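PDB 4ZQY: ringhalexin from Hemachatus haemachatus, which inhibits the activation of coagulation factor X by factor VIIa, acting as an anticoagulant three-finger toxin, and is also weakly and irreversibly neurotoxic. Local coordinates for residues 24-29 with 38-43. Residues are numbered along the deposited sequence; the frame is centred on the assembly and turned at random.
Sequences CFKKFP and VIRGCA
The central finger of this three-finger toxin is a beta hairpin; 24-29 and 39-43 lie on its antiparallel strands, with V38 just before the second. F25 and G41 form a hydrogen-bonded pair: F25 N donates to G41 O at 2.9 Å, while the return bond from G41 N to F25 O is weak. K27 and I39 form the next such pair, with I39 N 2.7 Å from K27 O. C24 with C42 and K26 with R40 are the non-hydrogen-bonded pairs.

F25, K27 and I39 lie on one face of the sheet. The F25 ring lies over the backbone of the partner strand. At chi1 71° its CG is tucked over its own backbone, which turns the ring across G41. G41, with no side chain, presents its backbone to the ring. G41 N lies over one ring face, 3.7 Å above the plane and displaced toward the rim. C42 O meets the ring edge, 3.3 Å from CE2 of F25. I39 lies alongside, its CG2 3.8 Å from F25 CE1.

C24, K26, R40 and C42 lie on the opposite face, where K26 and R40 run side by side. K26 CD packs over one face of the R40 guanidinium, 3.7 Å from NE of R40. CG1 of V38 touches K26 CG at 3.6 Å. The two cationic ends are close, but both turn to the C-terminal tail: K26 NZ bonds to R65 O and R40 NE to N64 O.

Disulfides tie C24 to C3 and C42 to C17. Strand 23-29 is central in its three-stranded sheet, with 39-43 on one side and 53-58 on the other.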
loop_
_atom_site.group_PDB
_atom_site.type_symbol
_atom_site.label_atom_id
_atom_site.label_comp_id
_atom_site.label_asym_id
_atom_site.label_seq_id
_atom_site.Cartn_x
_atom_site.Cartn_y
_atom_site.Cartn_z
ATOM N N CYS A 24 3.582 12.207 -1.177
ATOM C CA CYS A 24 2.150 12.321 -1.396
ATOM C C CYS A 24 1.541 11.052 -0.836
ATOM O O CYS A 24 2.129 9.984 -0.961
ATOM C CB CYS A 24 1.808 12.423 -2.883
ATOM S SG CYS A 24 2.444 13.818 -3.801
ATOM N N PHE A 25 0.391 11.149 -0.185
ATOM C CA PHE A 25 -0.226 9.934 0.323
ATOM C C PHE A 25 -1.650 9.810 -0.202
ATOM O O PHE A 25 -2.235 10.788 -0.663
ATOM C CB PHE A 25 -0.225 9.891 1.848
ATOM C CG PHE A 25 -1.163 10.859 2.475
ATOM C CD1 PHE A 25 -2.485 10.510 2.699
ATOM C CD2 PHE A 25 -0.732 12.110 2.848
ATOM C CE1 PHE A 25 -3.355 11.396 3.268
ATOM C CE2 PHE A 25 -1.602 13.002 3.422
ATOM C CZ PHE A 25 -2.914 12.644 3.631
ATOM N N LYS A 26 -2.205 8.607 -0.090
ATOM C CA LYS A 26 -3.622 8.375 -0.337
ATOM C C LYS A 26 -4.203 7.402 0.687
ATOM O O LYS A 26 -3.703 6.297 0.855
ATOM C CB LYS A 26 -3.876 7.842 -1.743
ATOM C CG LYS A 26 -5.369 7.740 -2.014
ATOM C CD LYS A 26 -5.731 7.294 -3.412
ATOM C CE LYS A 26 -5.575 5.791 -3.561
ATOM N NZ LYS A 26 -6.152 5.284 -4.836
ATOM N N LYS A 27 -5.274 7.815 1.353
ATOM C CA LYS A 27 -5.888 7.009 2.394
ATOM C C LYS A 27 -7.288 6.526 1.976
ATOM O O LYS A 27 -8.111 7.309 1.514
ATOM C CB LYS A 27 -5.973 7.845 3.677
ATOM C CG LYS A 27 -5.985 7.095 4.988
ATOM C CD LYS A 27 -5.917 8.054 6.194
ATOM C CE LYS A 27 -4.504 8.649 6.361
ATOM N NZ LYS A 27 -4.351 9.556 7.544
ATOM N N PHE A 28 -7.546 5.227 2.109
ATOM C CA PHE A 28 -8.852 4.679 1.738
ATOM C C PHE A 28 -9.202 3.453 2.587
ATOM O O PHE A 28 -8.307 2.765 3.073
ATOM C CB PHE A 28 -8.884 4.356 0.237
ATOM C CG PHE A 28 -7.825 3.400 -0.220
ATOM C CD1 PHE A 28 -6.545 3.842 -0.516
ATOM C CD2 PHE A 28 -8.130 2.068 -0.416
ATOM C CE1 PHE A 28 -5.578 2.962 -0.950
ATOM C CE2 PHE A 28 -7.167 1.178 -0.851
ATOM C CZ PHE A 28 -5.888 1.625 -1.122
ATOM N N PRO A 29 -10.506 3.193 2.793
ATOM C CA PRO A 29 -10.911 2.119 3.710
ATOM C C PRO A 29 -10.741 0.728 3.113
ATOM O O PRO A 29 -10.683 0.632 1.889
ATOM C CB PRO A 29 -12.390 2.418 3.957
ATOM C CG PRO A 29 -12.815 3.123 2.717
ATOM C CD PRO A 29 -11.660 3.960 2.305
ATOM N N VAL A 38 -12.137 8.831 0.098
ATOM C CA VAL A 38 -10.707 8.697 -0.150
ATOM C C VAL A 38 -10.022 9.978 0.324
ATOM O O VAL A 38 -10.514 11.074 0.063
ATOM C CB VAL A 38 -10.407 8.437 -1.630
ATOM C CG1 VAL A 38 -8.914 8.441 -1.861
ATOM C CG2 VAL A 38 -10.984 7.091 -2.053
ATOM N N ILE A 39 -8.913 9.829 1.051
ATOM C CA ILE A 39 -8.123 10.970 1.534
ATOM C C ILE A 39 -6.744 11.106 0.881
ATOM O O ILE A 39 -5.958 10.168 0.886
ATOM C CB ILE A 39 -7.908 10.873 3.054
ATOM C CG1 ILE A 39 -9.257 10.822 3.759
ATOM C CG2 ILE A 39 -7.118 12.059 3.575
ATOM C CD1 ILE A 39 -10.148 11.988 3.404
ATOM N N ARG A 40 -6.444 12.298 0.368
ATOM C CA ARG A 40 -5.157 12.592 -0.254
ATOM C C ARG A 40 -4.520 13.845 0.313
ATOM O O ARG A 40 -5.195 14.696 0.887
ATOM C CB ARG A 40 -5.315 12.767 -1.770
ATOM C CG ARG A 40 -5.721 11.519 -2.548
ATOM C CD ARG A 40 -5.770 11.819 -4.037
ATOM N NE ARG A 40 -6.203 10.683 -4.841
ATOM C CZ ARG A 40 -7.473 10.343 -5.041
ATOM N NH1 ARG A 40 -8.435 11.022 -4.431
ATOM N NH2 ARG A 40 -7.775 9.293 -5.805
ATOM N N GLY A 41 -3.202 13.930 0.174
ATOM C CA GLY A 41 -2.467 15.085 0.632
ATOM C C GLY A 41 -0.969 14.905 0.625
ATOM O O GLY A 41 -0.451 13.943 0.062
ATOM N N CYS A 42 -0.281 15.886 1.199
ATOM C CA CYS A 42 1.174 15.897 1.287
ATOM C C CYS A 42 1.599 15.331 2.635
ATOM O O CYS A 42 0.815 15.312 3.577
ATOM C CB CYS A 42 1.719 17.316 1.108
ATOM S SG CYS A 42 1.312 18.083 -0.478
ATOM N N ALA A 43 2.846 14.884 2.729
ATOM C CA ALA A 43 3.375 14.318 3.966
ATOM C C ALA A 43 4.894 14.444 4.045
ATOM O O ALA A 43 5.587 14.415 3.024
ATOM C CB ALA A 43 2.971 12.869 4.086
#